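Quinoline 2-oxidoreductase large subunit (Pseudomonas putida, PDB 1T3Q) probably hydroxylates quinoline next to the ring nitrogen, as the molybdenum-bearing large subunit that holds the pterin cytosine dinucleotide cofactor. Local coordinates at residues I645-A650 and A654-D659; A208-E211 and Q216-L219. All blocks are in the same frame, centred on the assembly; numbering follows the deposited sequence.

Interaction 1 of 2, residues I645-A650 and A654-D659; sequences IVEIDA and ATRVTD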
loop_
_atom_site.group_PDB
_atom_site.type_symbol
_atom_site.label_atom_id
_atom_site.label_comp_id
_atom_site.label_asym_id
_atom_site.label_seq_id
_atom_site.Cartn_x
_atom_site.Cartn_y
_atom_site.Cartn_z
ATOM N N ILE B 645 22.606 9.042 42.624
ATOM C CA ILE B 645 22.566 9.725 43.902
ATOM C C ILE B 645 21.097 10.040 44.139
ATOM O O ILE B 645 20.438 10.633 43.286
ATOM C CB ILE B 645 23.380 11.033 43.888
ATOM C CG1 ILE B 645 24.874 10.709 43.777
ATOM C CG2 ILE B 645 23.104 11.825 45.160
ATOM C CD1 ILE B 645 25.780 11.931 43.745
ATOM N N VAL B 646 20.582 9.609 45.285
ATOM C CA VAL B 646 19.189 9.843 45.625
ATOM C C VAL B 646 19.098 10.619 46.925
ATOM O O VAL B 646 19.975 10.522 47.786
ATOM C CB VAL B 646 18.395 8.519 45.804
ATOM C CG1 VAL B 646 18.471 7.685 44.535
ATOM C CG2 VAL B 646 18.925 7.747 46.997
ATOM N N GLU B 647 18.036 11.403 47.049
ATOM C CA GLU B 647 17.802 12.186 48.251
ATOM C C GLU B 647 16.435 11.797 48.788
ATOM O O GLU B 647 15.440 11.865 48.069
ATOM C CB GLU B 647 17.814 13.684 47.937
ATOM C CG GLU B 647 17.360 14.544 49.110
ATOM C CD GLU B 647 17.157 15.998 48.726
ATOM O OE1 GLU B 647 18.161 16.723 48.577
ATOM O OE2 GLU B 647 15.988 16.410 48.562
ATOM N N ILE B 648 16.396 11.380 50.048
ATOM C CA ILE B 648 15.151 10.981 50.684
ATOM C C ILE B 648 14.813 11.961 51.807
ATOM O O ILE B 648 15.651 12.240 52.659
ATOM C CB ILE B 648 15.270 9.573 51.296
ATOM C CG1 ILE B 648 15.610 8.555 50.205
ATOM C CG2 ILE B 648 13.973 9.201 51.995
ATOM C CD1 ILE B 648 15.916 7.170 50.743
ATOM N N ASP B 649 13.590 12.483 51.799
ATOM C CA ASP B 649 13.154 13.419 52.835
ATOM C C ASP B 649 12.833 12.609 54.090
ATOM O O ASP B 649 12.001 11.708 54.050
ATOM C CB ASP B 649 11.902 14.171 52.377
ATOM C CG ASP B 649 11.518 15.288 53.323
ATOM O OD1 ASP B 649 12.134 16.369 53.247
ATOM O OD2 ASP B 649 10.610 15.084 54.152
ATOM N N ALA B 650 13.486 12.933 55.201
ATOM C CA ALA B 650 13.270 12.202 56.451
ATOM C C ALA B 650 11.851 12.290 57.009
ATOM O O ALA B 650 11.418 11.408 57.748
ATOM C CB ALA B 650 14.266 12.672 57.508
ATOM N N ALA B 654 9.790 11.271 50.668
ATOM C CA ALA B 654 9.811 11.555 49.241
ATOM C C ALA B 654 11.218 11.237 48.744
ATOM O O ALA B 654 12.206 11.581 49.394
ATOM C CB ALA B 654 9.479 13.020 48.997
ATOM N N THR B 655 11.308 10.576 47.594
ATOM C CA THR B 655 12.603 10.217 47.037
ATOM C C THR B 655 12.847 10.884 45.692
ATOM O O THR B 655 11.984 10.894 44.812
ATOM C CB THR B 655 12.728 8.694 46.880
ATOM O OG1 THR B 655 12.494 8.070 48.150
ATOM C CG2 THR B 655 14.121 8.321 46.398
ATOM N N ARG B 656 14.042 11.436 45.541
ATOM C CA ARG B 656 14.414 12.131 44.321
ATOM C C ARG B 656 15.784 11.669 43.834
ATOM O O ARG B 656 16.733 11.596 44.612
ATOM C CB ARG B 656 14.422 13.643 44.605
ATOM C CG ARG B 656 14.834 14.536 43.450
ATOM C CD ARG B 656 14.428 15.993 43.708
ATOM N NE ARG B 656 15.570 16.905 43.755
ATOM C CZ ARG B 656 16.210 17.254 44.868
ATOM N NH1 ARG B 656 17.240 18.087 44.809
ATOM N NH2 ARG B 656 15.813 16.784 46.041
ATOM N N VAL B 657 15.876 11.324 42.553
ATOM C CA VAL B 657 17.151 10.918 41.978
ATOM C C VAL B 657 17.736 12.235 41.502
ATOM O O VAL B 657 17.292 12.784 40.494
ATOM C CB VAL B 657 16.972 9.991 40.761
ATOM C CG1 VAL B 657 18.332 9.558 40.242
ATOM C CG2 VAL B 657 16.127 8.782 41.143
ATOM N N THR B 658 18.722 12.742 42.232
ATOM C CA THR B 658 19.329 14.020 41.901
ATOM C C THR B 658 20.452 13.965 40.879
ATOM O O THR B 658 20.697 14.946 40.181
ATOM C CB THR B 658 19.881 14.705 43.161
ATOM O OG1 THR B 658 20.927 13.903 43.721
ATOM C CG2 THR B 658 18.779 14.883 44.188
ATOM N N ASP B 659 21.139 12.828 40.800
ATOM C CA ASP B 659 22.247 12.679 39.871
ATOM C C ASP B 659 22.310 11.271 39.292
ATOM O O ASP B 659 21.898 10.306 39.928
ATOM C CB ASP B 659 23.577 12.950 40.581
ATOM C CG ASP B 659 23.638 14.324 41.209
ATOM O OD1 ASP B 659 24.091 15.270 40.532
ATOM O OD2 ASP B 659 23.233 14.455 42.380
HETATM O O HOH W 1 13.659 14.427 48.961
#

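Interaction 2 of 2, residues A208-E211 and Q216-L219; sequences AQYE and QLIL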
loop_
_atom_site.group_PDB
_atom_site.type_symbol
_atom_site.label_atom_id
_atom_site.label_comp_id
_atom_site.label_asym_id
_atom_site.label_seq_id
_atom_site.Cartn_x
_atom_site.Cartn_y
_atom_site.Cartn_z
ATOM N N ALA B 208 -5.296 -7.115 9.680
ATOM C CA ALA B 208 -5.128 -8.199 8.725
ATOM C C ALA B 208 -6.027 -8.005 7.513
ATOM O O ALA B 208 -7.152 -7.527 7.628
ATOM C CB ALA B 208 -5.438 -9.541 9.394
ATOM N N GLN B 209 -5.516 -8.375 6.348
ATOM C CA GLN B 209 -6.280 -8.275 5.122
ATOM C C GLN B 209 -6.105 -9.576 4.357
ATOM O O GLN B 209 -5.032 -9.849 3.807
ATOM C CB GLN B 209 -5.795 -7.105 4.264
ATOM C CG GLN B 209 -6.605 -6.915 2.982
ATOM C CD GLN B 209 -6.148 -5.711 2.180
ATOM O OE1 GLN B 209 -6.943 -4.826 1.859
ATOM N NE2 GLN B 209 -4.863 -5.673 1.854
ATOM N N TYR B 210 -7.157 -10.387 4.349
ATOM C CA TYR B 210 -7.123 -11.653 3.635
ATOM C C TYR B 210 -7.900 -11.490 2.342
ATOM O O TYR B 210 -9.021 -10.981 2.345
ATOM C CB TYR B 210 -7.758 -12.767 4.466
ATOM C CG TYR B 210 -7.631 -14.110 3.800
ATOM C CD1 TYR B 210 -6.461 -14.853 3.916
ATOM C CD2 TYR B 210 -8.660 -14.613 3.003
ATOM C CE1 TYR B 210 -6.312 -16.070 3.252
ATOM C CE2 TYR B 210 -8.523 -15.828 2.333
ATOM C CZ TYR B 210 -7.343 -16.551 2.464
ATOM O OH TYR B 210 -7.191 -17.746 1.796
ATOM N N GLU B 211 -7.299 -11.917 1.237
ATOM C CA GLU B 211 -7.928 -11.821 -0.073
ATOM C C GLU B 211 -8.181 -13.226 -0.617
ATOM O O GLU B 211 -7.249 -13.921 -1.012
ATOM C CB GLU B 211 -7.026 -11.043 -1.030
ATOM C CG GLU B 211 -7.579 -10.964 -2.436
ATOM C CD GLU B 211 -8.966 -10.354 -2.469
ATOM O OE1 GLU B 211 -9.811 -10.845 -3.246
ATOM O OE2 GLU B 211 -9.211 -9.384 -1.717
ATOM N N GLN B 216 -4.058 -14.812 -0.471
ATOM C CA GLN B 216 -2.934 -14.165 0.188
ATOM C C GLN B 216 -3.381 -13.342 1.391
ATOM O O GLN B 216 -4.453 -12.729 1.389
ATOM C CB GLN B 216 -2.175 -13.281 -0.805
ATOM C CG GLN B 216 -1.599 -14.060 -1.978
ATOM C CD GLN B 216 -0.818 -13.185 -2.934
ATOM O OE1 GLN B 216 -1.292 -12.131 -3.359
ATOM N NE2 GLN B 216 0.383 -13.621 -3.286
ATOM N N LEU B 217 -2.542 -13.344 2.417
ATOM C CA LEU B 217 -2.806 -12.621 3.650
ATOM C C LEU B 217 -1.725 -11.589 3.927
ATOM O O LEU B 217 -0.531 -11.893 3.853
ATOM C CB LEU B 217 -2.857 -13.600 4.828
ATOM C CG LEU B 217 -2.771 -13.009 6.245
ATOM C CD1 LEU B 217 -4.045 -12.231 6.573
ATOM C CD2 LEU B 217 -2.568 -14.128 7.257
ATOM N N ILE B 218 -2.142 -10.367 4.234
ATOM C CA ILE B 218 -1.191 -9.324 4.597
ATOM C C ILE B 218 -1.544 -8.969 6.033
ATOM O O ILE B 218 -2.696 -8.652 6.333
ATOM C CB ILE B 218 -1.339 -8.042 3.743
ATOM C CG1 ILE B 218 -1.017 -8.335 2.278
ATOM C CG2 ILE B 218 -0.395 -6.960 4.272
ATOM C CD1 ILE B 218 -1.159 -7.116 1.372
ATOM N N LEU B 219 -0.566 -9.053 6.922
ATOM C CA LEU B 219 -0.777 -8.711 8.314
ATOM C C LEU B 219 0.120 -7.549 8.698
ATOM O O LEU B 219 1.349 -7.684 8.716
ATOM C CB LEU B 219 -0.458 -9.897 9.229
ATOM C CG LEU B 219 -0.460 -9.577 10.732
ATOM C CD1 LEU B 219 -1.852 -9.138 11.176
ATOM C CD2 LEU B 219 -0.022 -10.810 11.518
HETATM O O HOH W 2 -4.263 -9.409 1.128
#

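Interaction 1 of 2, residues I645-A650 and A654-D659
Glu647 and Arg656 stand side by side on one face of an antiparallel hairpin and form a salt bridge, Glu647 OE2 lying 2.6 Å from Arg656 NH2. The carboxylate meets the guanidinium at its edge, the planes 71° apart; as a hydrogen bond it is weak, bent to 126° at the hydrogen. Thr658 CG2 covers one guanidinium face, 3.5 Å above its plane. Beneath, Glu647 N to Arg656 O (2.8 Å) and Arg656 N to Glu647 O (2.9 Å) close a hydrogen-bonded ring. A lysine in place of Glu647 would probably set two positive charges side by side and leave Arg656 NH2 without its carboxylate. Farther along, a classic bulge puts Thr658 and Asp659 both opposite Ile645, whose O takes Thr658 N at 2.9 Å and, weakly, Asp659 N. Thr658 OG1 sits between its backbone N and carbonyl carbon (chi1 63°), from where it hydrogen-bonds Asp659 OD2 (2.7 Å); Arg445 hydrogen-bonds the hydroxyl through NH2 and salt-bridges the carboxylate through NH1. Val646 and Ile648 pack on helix 744-761, Thr655 and Val657 on helix 672-692. The Glu647 face is thus polar toward the turn but apolar at Ile645, against Phe442 of helix 439-450 and strand 454-467.

Interaction 2 of 2, residues A208-E211 and Q216-L219
Tyr210 and Leu217 cross at about a right angle on one face of a regular beta hairpin, in a mixed sheet with strands 279-282 and 244-247. CB of Leu217 comes to the edge of the tyrosine ring, near its plane, 3.9 Å from CD1 of Tyr210. Because CG of Leu217 is anti to its own N (chi1 165°), the branch runs on toward Ala208, and CD1 of Leu217 lies 4.1 Å from Ala208 CB. Leu219 CD1 meets the same methyl at 4.0 Å, making a small apolar row that helices 263-275 and 226-237 cover. On the reverse face Gln209 and Ile218 lie side by side; the extended glutamine carries NE2 to within 4.0 Å of Ile218 CD1. At the turn end, Glu211 bends away from the partner strand, its OE1 hydrogen-bonded to Thr213 OG1 and in a salt bridge with Arg30 of a second copy of the large subunit. Between the strands, hydrogen bonds run from Gln209 N to Ile218 O, Ile218 N to Gln209 O, and Glu211 N to Gln216 O (3.0 Å). A water donates to Gln209 O at 2.8 Å and weakly to Gln216 O at 3.3 Å.

From the N terminus, the chain first reaches interaction 2, where strand 205-211 turns back through a four-residue loop into strand 216-221. More than 400 residues later, interaction 1 closes a similarly local five-residue loop between strands 636-649 and 655-665. The two follow in series, neither nested nor crossed, and each is a hairpin within a different molybdopterin cofactor-binding region of the chain. Interaction 2 ties two neighbouring strands of a seven-stranded mixed sheet; interaction 1 joins the two inner strands of a four-stranded one. Their centres lie 52 Å apart on opposite sides of the chain's centre, with nearest atoms about 39 Å apart, so they do not touch.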